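PDB 5EZ7: probable FAD-dependent oxidoreductase PA4991 from Pseudomonas aeruginosa PAO1, which binds one FAD per monomer and probably acts as an FAD-dependent oxidoreductase of the DAO family, with a physiological substrate that is still unknown. Local coordinates for residues 66-74 / 325-333; 75-83 / 151-160. One frame throughout, in Å; residues are numbered along the deposited sequence.

Contact 1: residues 66-74 / 325-333; sequences TGASEAIAD and LLRPDNAFL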
loop_
_atom_site.group_PDB
_atom_site.type_symbol
_atom_site.label_atom_id
_atom_site.label_comp_id
_atom_site.label_asym_id
_atom_site.label_seq_id
_atom_site.Cartn_x
_atom_site.Cartn_y
_atom_site.Cartn_z
ATOM N N THR A 66 9.729 1.456 -22.316
ATOM C CA THR A 66 9.294 1.971 -21.021
ATOM C C THR A 66 8.092 2.923 -21.146
ATOM O O THR A 66 7.930 3.790 -20.302
ATOM C CB THR A 66 10.475 2.666 -20.271
ATOM O OG1 THR A 66 10.101 2.982 -18.919
ATOM C CG2 THR A 66 10.987 3.949 -21.026
ATOM N N GLY A 67 7.250 2.754 -22.176
ATOM C CA GLY A 67 6.066 3.615 -22.398
ATOM C C GLY A 67 5.100 3.656 -21.213
ATOM O O GLY A 67 5.027 4.667 -20.506
ATOM N N ALA A 68 4.365 2.558 -21.004
ATOM C CA ALA A 68 3.546 2.341 -19.788
ATOM C C ALA A 68 4.453 2.161 -18.559
ATOM O O ALA A 68 4.275 2.821 -17.523
ATOM C CB ALA A 68 2.637 1.123 -19.965
ATOM N N SER A 69 5.454 1.295 -18.714
ATOM C CA SER A 69 6.471 1.035 -17.684
ATOM C C SER A 69 7.341 2.259 -17.268
ATOM O O SER A 69 8.244 2.097 -16.433
ATOM C CB SER A 69 7.371 -0.146 -18.130
ATOM O OG SER A 69 7.887 -0.872 -17.028
ATOM N N GLU A 70 7.095 3.455 -17.828
ATOM C CA GLU A 70 7.759 4.680 -17.345
ATOM C C GLU A 70 7.329 5.036 -15.922
ATOM O O GLU A 70 8.174 5.454 -15.127
ATOM C CB GLU A 70 7.531 5.905 -18.271
ATOM C CG GLU A 70 8.724 6.876 -18.338
ATOM C CD GLU A 70 8.935 7.498 -19.720
ATOM O OE1 GLU A 70 8.059 8.273 -20.162
ATOM O OE2 GLU A 70 9.978 7.222 -20.368
ATOM N N ALA A 71 6.037 4.872 -15.604
ATOM C CA ALA A 71 5.491 5.396 -14.352
ATOM C C ALA A 71 6.150 4.728 -13.142
ATOM O O ALA A 71 6.687 5.405 -12.277
ATOM C CB ALA A 71 3.987 5.236 -14.322
ATOM N N ILE A 72 6.153 3.398 -13.125
ATOM C CA ILE A 72 6.837 2.621 -12.085
ATOM C C ILE A 72 8.358 2.881 -11.970
ATOM O O ILE A 72 8.880 2.928 -10.860
ATOM C CB ILE A 72 6.557 1.098 -12.238
ATOM C CG1 ILE A 72 6.984 0.319 -11.007
ATOM C CG2 ILE A 72 7.262 0.513 -13.445
ATOM C CD1 ILE A 72 6.126 0.602 -9.813
ATOM N N ALA A 73 9.043 3.063 -13.095
ATOM C CA ALA A 73 10.526 3.215 -13.128
ATOM C C ALA A 73 11.056 4.417 -12.325
ATOM O O ALA A 73 12.166 4.396 -11.771
ATOM C CB ALA A 73 11.005 3.325 -14.576
ATOM N N ASP A 74 10.233 5.455 -12.262
ATOM C CA ASP A 74 10.554 6.665 -11.535
ATOM C C ASP A 74 10.142 6.641 -10.041
ATOM O O ASP A 74 10.425 7.587 -9.315
ATOM C CB ASP A 74 9.882 7.840 -12.256
ATOM C CG ASP A 74 10.557 9.158 -11.966
ATOM O OD1 ASP A 74 11.792 9.253 -12.161
ATOM O OD2 ASP A 74 9.858 10.100 -11.524
ATOM N N LEU A 325 -10.049 -0.102 -19.538
ATOM C CA LEU A 325 -8.946 0.499 -20.295
ATOM C C LEU A 325 -7.745 0.809 -19.380
ATOM O O LEU A 325 -7.718 1.845 -18.758
ATOM C CB LEU A 325 -9.453 1.748 -21.040
ATOM C CG LEU A 325 -8.568 2.431 -22.085
ATOM C CD1 LEU A 325 -7.967 1.424 -23.039
ATOM C CD2 LEU A 325 -9.351 3.460 -22.893
ATOM N N LEU A 326 -6.782 -0.114 -19.304
ATOM C CA LEU A 326 -5.599 -0.029 -18.421
ATOM C C LEU A 326 -4.319 0.209 -19.185
ATOM O O LEU A 326 -4.177 -0.250 -20.310
ATOM C CB LEU A 326 -5.304 -1.373 -17.721
ATOM C CG LEU A 326 -5.973 -1.828 -16.439
ATOM C CD1 LEU A 326 -7.392 -2.190 -16.744
ATOM C CD2 LEU A 326 -5.267 -3.052 -15.867
ATOM N N ARG A 327 -3.363 0.848 -18.515
ATOM C CA ARG A 327 -1.941 0.757 -18.840
ATOM C C ARG A 327 -1.284 -0.018 -17.695
ATOM O O ARG A 327 -1.403 0.392 -16.540
ATOM C CB ARG A 327 -1.341 2.157 -18.939
ATOM C CG ARG A 327 -1.720 2.881 -20.210
ATOM C CD ARG A 327 -1.049 4.226 -20.290
ATOM N NE ARG A 327 -1.183 4.766 -21.639
ATOM C CZ ARG A 327 -0.470 5.779 -22.143
ATOM N NH1 ARG A 327 0.442 6.417 -21.405
ATOM N NH2 ARG A 327 -0.681 6.172 -23.400
ATOM N N PRO A 328 -0.613 -1.143 -17.982
ATOM C CA PRO A 328 -0.145 -2.016 -16.900
ATOM C C PRO A 328 0.673 -1.450 -15.701
ATOM O O PRO A 328 0.171 -1.505 -14.559
ATOM C CB PRO A 328 0.616 -3.101 -17.653
ATOM C CG PRO A 328 -0.199 -3.264 -18.886
ATOM C CD PRO A 328 -0.616 -1.861 -19.273
ATOM N N ASP A 329 1.888 -0.923 -15.877
ATOM C CA ASP A 329 2.668 -0.510 -14.653
ATOM C C ASP A 329 2.286 0.907 -14.211
ATOM O O ASP A 329 3.148 1.759 -13.999
ATOM C CB ASP A 329 4.188 -0.579 -14.884
ATOM C CG ASP A 329 4.684 -1.971 -15.332
ATOM O OD1 ASP A 329 4.244 -2.981 -14.757
ATOM O OD2 ASP A 329 5.553 -2.048 -16.245
ATOM N N ASN A 330 0.975 1.147 -14.107
ATOM C CA ASN A 330 0.387 2.482 -13.807
ATOM C C ASN A 330 -0.745 2.338 -12.826
ATOM O O ASN A 330 -1.360 1.263 -12.713
ATOM C CB ASN A 330 -0.176 3.164 -15.049
ATOM C CG ASN A 330 0.876 3.445 -16.092
ATOM O OD1 ASN A 330 1.395 4.558 -16.170
ATOM N ND2 ASN A 330 1.203 2.436 -16.898
ATOM N N ALA A 331 -1.015 3.414 -12.102
ATOM C CA ALA A 331 -2.212 3.489 -11.310
ATOM C C ALA A 331 -3.365 3.501 -12.293
ATOM O O ALA A 331 -3.170 3.806 -13.459
ATOM C CB ALA A 331 -2.214 4.768 -10.481
ATOM N N PHE A 332 -4.546 3.117 -11.827
ATOM C CA PHE A 332 -5.777 3.189 -12.630
ATOM C C PHE A 332 -6.764 4.234 -12.027
ATOM O O PHE A 332 -7.025 4.254 -10.799
ATOM C CB PHE A 332 -6.424 1.797 -12.706
ATOM C CG PHE A 332 -7.767 1.791 -13.380
ATOM C CD1 PHE A 332 -8.927 2.090 -12.672
ATOM C CD2 PHE A 332 -7.872 1.554 -14.751
ATOM C CE1 PHE A 332 -10.143 2.113 -13.326
ATOM C CE2 PHE A 332 -9.099 1.613 -15.402
ATOM C CZ PHE A 332 -10.231 1.871 -14.687
ATOM N N LEU A 333 -7.320 5.070 -12.890
ATOM C CA LEU A 333 -8.355 6.008 -12.505
ATOM C C LEU A 333 -9.442 6.077 -13.544
ATOM O O LEU A 333 -9.157 6.063 -14.721
ATOM C CB LEU A 333 -7.761 7.393 -12.333
ATOM C CG LEU A 333 -8.663 8.503 -11.769
ATOM C CD1 LEU A 333 -9.228 8.190 -10.417
ATOM C CD2 LEU A 333 -7.839 9.764 -11.666
#
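Ser-69 and Asp-329 are joined by a short hydrogen bond: the serine OG donates to Asp-329 OD2 at 2.7 Å. It reaches that oxygen from its anti side, 27° out of the carboxylate plane, rather than lying flat with the group. A short hydroxyl suits the place, because OG, turned anti to its own backbone nitrogen (chi1 -151°), extends only one bond from CB to meet the acid. Beside this bond the methylene of Asp-329 lies against Ile-72, whose CG2 comes within 3.6 Å of Asp-329 CB, so the same aspartate offers a polar end to the serine and an apolar base to the isoleucine.

A second polar link comes from Asn-330. Its ND2 donates weakly to Ala-68 O, at 3.2 Å and an N-H...O angle of 133°, and also weakly to Arg-327 O of its own segment, so one amide nitrogen joins the two backbones. The other end of that amide is near Ala-71, with 3.3 Å from OD1 to the methyl CB; small alanines at 68 and 71 let the loop come this close. OD1 has a further weak bond from Arg-356, and an inverse gamma turn centred on Asp-329 bends the loop between Pro-328 and Asn-330.

Thus the short helix 70-73 meets the loop that leads into strand 332-336, the edge of the six-stranded sheet. Helix 350-364 borders both, touching Ala-71 through Asp-352 and Ala-331 through Phe-353, while the side chain of Ile-72 lies about 4 Å from that of Ala-348, which binds FAD, and about 6 Å from the cofactor.

Contact 2: residues 75-83 / 151-160; sequences MPRRWRACL and TEIVFDVPDL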
loop_
_atom_site.group_PDB
_atom_site.type_symbol
_atom_site.label_atom_id
_atom_site.label_comp_id
_atom_site.label_asym_id
_atom_site.label_seq_id
_atom_site.Cartn_x
_atom_site.Cartn_y
_atom_site.Cartn_z
ATOM N N MET A 75 9.503 5.565 -9.566
ATOM C CA MET A 75 8.966 5.552 -8.202
ATOM C C MET A 75 10.060 5.566 -7.114
ATOM O O MET A 75 10.029 6.443 -6.271
ATOM C CB MET A 75 7.946 4.435 -8.016
ATOM C CG MET A 75 6.576 4.694 -8.667
ATOM S SD MET A 75 5.712 6.253 -8.243
ATOM C CE MET A 75 5.905 7.144 -9.774
ATOM N N PRO A 76 11.071 4.672 -7.173
ATOM C CA PRO A 76 12.114 4.769 -6.121
ATOM C C PRO A 76 12.744 6.168 -5.980
ATOM O O PRO A 76 12.898 6.641 -4.865
ATOM C CB PRO A 76 13.163 3.708 -6.527
ATOM C CG PRO A 76 12.452 2.812 -7.490
ATOM C CD PRO A 76 11.445 3.689 -8.208
ATOM N N ARG A 77 13.055 6.841 -7.077
ATOM C CA ARG A 77 13.563 8.217 -6.971
ATOM C C ARG A 77 12.540 9.134 -6.272
ATOM O O ARG A 77 12.842 9.821 -5.304
ATOM C CB ARG A 77 13.927 8.759 -8.354
ATOM C CG ARG A 77 14.539 10.155 -8.365
ATOM C CD ARG A 77 14.608 10.726 -9.789
ATOM N NE ARG A 77 13.282 10.935 -10.388
ATOM C CZ ARG A 77 12.464 11.958 -10.120
ATOM N NH1 ARG A 77 12.819 12.906 -9.264
ATOM N NH2 ARG A 77 11.266 12.050 -10.704
ATOM N N ARG A 78 11.314 9.121 -6.754
ATOM C CA ARG A 78 10.277 9.948 -6.144
ATOM C C ARG A 78 10.042 9.708 -4.633
ATOM O O ARG A 78 9.941 10.658 -3.880
ATOM C CB ARG A 78 8.994 9.842 -6.950
ATOM C CG ARG A 78 9.123 10.596 -8.280
ATOM C CD ARG A 78 7.859 10.565 -9.129
ATOM N NE ARG A 78 6.747 11.250 -8.500
ATOM C CZ ARG A 78 5.517 11.288 -9.007
ATOM N NH1 ARG A 78 5.249 10.674 -10.164
ATOM N NH2 ARG A 78 4.541 11.928 -8.349
ATOM N N TRP A 79 10.023 8.456 -4.190
ATOM C CA TRP A 79 9.825 8.145 -2.773
ATOM C C TRP A 79 11.024 8.526 -1.936
ATOM O O TRP A 79 10.872 9.075 -0.851
ATOM C CB TRP A 79 9.549 6.666 -2.579
ATOM C CG TRP A 79 8.214 6.248 -3.008
ATOM C CD1 TRP A 79 7.796 6.101 -4.255
ATOM C CD2 TRP A 79 7.138 5.867 -2.177
ATOM N NE1 TRP A 79 6.511 5.652 -4.286
ATOM C CE2 TRP A 79 6.081 5.503 -3.009
ATOM C CE3 TRP A 79 6.956 5.805 -0.795
ATOM C CZ2 TRP A 79 4.858 5.085 -2.528
ATOM C CZ3 TRP A 79 5.735 5.374 -0.309
ATOM C CH2 TRP A 79 4.705 5.006 -1.181
ATOM N N ARG A 80 12.211 8.264 -2.471
ATOM C CA ARG A 80 13.467 8.726 -1.869
ATOM C C ARG A 80 13.457 10.232 -1.632
ATOM O O ARG A 80 13.682 10.687 -0.512
ATOM C CB ARG A 80 14.677 8.322 -2.747
ATOM C CG ARG A 80 16.056 8.830 -2.293
ATOM C CD ARG A 80 16.713 7.953 -1.242
ATOM N NE ARG A 80 17.099 6.654 -1.792
ATOM C CZ ARG A 80 17.656 5.650 -1.098
ATOM N NH1 ARG A 80 17.934 5.758 0.212
ATOM N NH2 ARG A 80 17.935 4.508 -1.725
ATOM N N ALA A 81 13.157 11.003 -2.666
ATOM C CA ALA A 81 13.129 12.451 -2.518
ATOM C C ALA A 81 12.296 12.882 -1.302
ATOM O O ALA A 81 12.670 13.798 -0.588
ATOM C CB ALA A 81 12.596 13.094 -3.778
ATOM N N CYS A 82 11.184 12.203 -1.049
ATOM C CA CYS A 82 10.285 12.609 0.041
ATOM C C CYS A 82 10.899 12.507 1.405
ATOM O O CYS A 82 10.452 13.190 2.322
ATOM C CB CYS A 82 8.968 11.821 0.027
ATOM S SG CYS A 82 8.069 12.048 -1.527
ATOM N N LEU A 83 11.916 11.664 1.539
ATOM C CA LEU A 83 12.573 11.484 2.814
ATOM C C LEU A 83 13.532 12.587 3.159
ATOM O O LEU A 83 14.060 12.606 4.272
ATOM C CB LEU A 83 13.316 10.164 2.852
ATOM C CG LEU A 83 12.471 8.894 2.750
ATOM C CD1 LEU A 83 13.425 7.727 2.861
ATOM C CD2 LEU A 83 11.402 8.825 3.828
ATOM N N THR A 151 18.076 -0.043 -6.624
ATOM C CA THR A 151 17.694 1.309 -6.178
ATOM C C THR A 151 16.388 1.290 -5.418
ATOM O O THR A 151 16.063 2.252 -4.749
ATOM C CB THR A 151 17.498 2.305 -7.363
ATOM O OG1 THR A 151 16.445 1.837 -8.237
ATOM C CG2 THR A 151 18.817 2.498 -8.144
ATOM N N GLU A 152 15.625 0.218 -5.574
ATOM C CA GLU A 152 14.397 0.009 -4.828
ATOM C C GLU A 152 14.615 0.120 -3.307
ATOM O O GLU A 152 15.683 -0.157 -2.817
ATOM C CB GLU A 152 13.796 -1.355 -5.196
ATOM C CG GLU A 152 13.441 -1.538 -6.680
ATOM C CD GLU A 152 12.700 -2.855 -6.977
ATOM O OE1 GLU A 152 12.302 -3.055 -8.171
ATOM O OE2 GLU A 152 12.488 -3.671 -6.031
ATOM N N ILE A 153 13.587 0.547 -2.590
ATOM C CA ILE A 153 13.673 0.922 -1.180
ATOM C C ILE A 153 12.643 0.100 -0.473
ATOM O O ILE A 153 11.607 -0.229 -1.089
ATOM C CB ILE A 153 13.166 2.359 -0.903
ATOM C CG1 ILE A 153 13.653 3.380 -1.905
ATOM C CG2 ILE A 153 13.577 2.834 0.482
ATOM C CD1 ILE A 153 12.776 4.628 -1.909
ATOM N N VAL A 154 12.851 -0.151 0.822
ATOM C CA VAL A 154 11.812 -0.791 1.649
ATOM C C VAL A 154 11.430 0.039 2.857
ATOM O O VAL A 154 12.260 0.291 3.719
ATOM C CB VAL A 154 12.239 -2.170 2.146
ATOM C CG1 VAL A 154 11.083 -2.848 2.876
ATOM C CG2 VAL A 154 12.743 -3.000 0.972
ATOM N N PHE A 155 10.146 0.391 2.915
ATOM C CA PHE A 155 9.591 1.331 3.880
ATOM C C PHE A 155 9.006 0.544 5.024
ATOM O O PHE A 155 8.483 -0.513 4.804
ATOM C CB PHE A 155 8.464 2.197 3.250
ATOM C CG PHE A 155 8.925 3.531 2.729
ATOM C CD1 PHE A 155 9.645 3.618 1.559
ATOM C CD2 PHE A 155 8.645 4.708 3.411
ATOM C CE1 PHE A 155 10.102 4.854 1.065
ATOM C CE2 PHE A 155 9.107 5.941 2.930
ATOM C CZ PHE A 155 9.852 6.007 1.762
ATOM N N ASP A 156 9.103 1.075 6.233
ATOM C CA ASP A 156 8.285 0.630 7.376
ATOM C C ASP A 156 6.899 1.253 7.167
ATOM O O ASP A 156 6.699 2.451 7.429
ATOM C CB ASP A 156 8.897 1.115 8.718
ATOM C CG ASP A 156 8.038 0.748 9.950
ATOM O OD1 ASP A 156 7.075 -0.029 9.783
ATOM O OD2 ASP A 156 8.329 1.217 11.088
ATOM N N VAL A 157 5.963 0.451 6.686
ATOM C CA VAL A 157 4.654 0.958 6.258
ATOM C C VAL A 157 3.818 1.531 7.404
ATOM O O VAL A 157 3.284 2.619 7.277
ATOM C CB VAL A 157 3.839 -0.054 5.421
ATOM C CG1 VAL A 157 2.493 0.532 5.036
ATOM C CG2 VAL A 157 4.597 -0.405 4.139
ATOM N N PRO A 158 3.716 0.822 8.527
ATOM C CA PRO A 158 3.010 1.472 9.634
ATOM C C PRO A 158 3.525 2.902 9.977
ATOM O O PRO A 158 2.724 3.799 10.250
ATOM C CB PRO A 158 3.248 0.542 10.810
ATOM C CG PRO A 158 3.766 -0.748 10.242
ATOM C CD PRO A 158 4.036 -0.599 8.784
ATOM N N ASP A 159 4.836 3.091 9.978
ATOM C CA ASP A 159 5.413 4.399 10.207
ATOM C C ASP A 159 5.159 5.404 9.042
ATOM O O ASP A 159 5.060 6.605 9.263
ATOM C CB ASP A 159 6.890 4.247 10.457
ATOM C CG ASP A 159 7.491 5.470 11.046
ATOM O OD1 ASP A 159 7.001 5.890 12.132
ATOM O OD2 ASP A 159 8.420 6.034 10.397
ATOM N N LEU A 160 5.042 4.887 7.814
ATOM C CA LEU A 160 4.659 5.701 6.652
ATOM C C LEU A 160 3.249 6.262 6.782
ATOM O O LEU A 160 2.975 7.460 6.510
ATOM C CB LEU A 160 4.764 4.881 5.384
ATOM C CG LEU A 160 4.193 5.512 4.113
ATOM C CD1 LEU A 160 4.866 6.845 3.742
ATOM C CD2 LEU A 160 4.322 4.490 3.009
#
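Helix 75-82 passes strand 153-155 with their axes 9.9 Å apart at closest approach and their directions 51° apart, a separation that side chains must fill. At the start of the helix the backbones come nearest, and Pro-76, compact and rigid, rests its CB 3.7 Å from Thr-151 O. Over the first turn Ile-153 lays its CD1 against the helix backbone, 3.6 Å from Pro-76 O and close to Arg-80 N, the two ends of one helical hydrogen bond; a long, branched aliphatic chain can span the distance and still cover that backbone.

The centre belongs to Trp-79 and Phe-155, which form a T-shaped pair. The indole presents the edge of its six-membered ring to the phenyl face, with centroids 5.3 Å apart and planes at 67°, and CE3 sits off-centre above that face, toward the rim. Trp-79 CG lies anti to its carbonyl carbon (chi1 -73°), which carries the indole past the Phe-155 ring, its benzo end reaching Leu-160. That leucine, from the helix that follows, closes the edge of the indole, its CD2 3.7 Å from CZ3 and near the ring plane. Leu-83 meets the phenyl ring obliquely, with CD2 3.8 Å from CE2.

The polar ends of Trp-79 and Arg-80 have partners outside the two segments: Trp-79 NE1 donates to the backbone oxygen of Ala-348, a residue that binds FAD, and Arg-80 forms a salt bridge with Glu-99. The meeting of the two segments themselves rests on apolar and aromatic contacts, whose buried surfaces favour association, while the bond from the indole N-H probably helps to hold the ring's rotation and ties this core to the cofactor-binding loop.

Overall arrangement
From the N terminus, the chain passes the dinucleotide-binding strands and reaches residues 66-74, then runs directly into 75-83, so the one-turn helix 70-73 and the longer helix 75-82 carry one side of each contact in succession. Contact 2 closes first, when the chain returns at 151-160 after 67 intervening residues. Contact 1 closes much later, at 325-333, with 250 residues between; contact 2 is thus nested within its loop. The centres lie 18 Å apart, and the two contacts meet only through sequence continuity. Together they tie the helical pair to the three-stranded sheet on one hand and to the edge of the six-stranded sheet on the other, near the bound FAD.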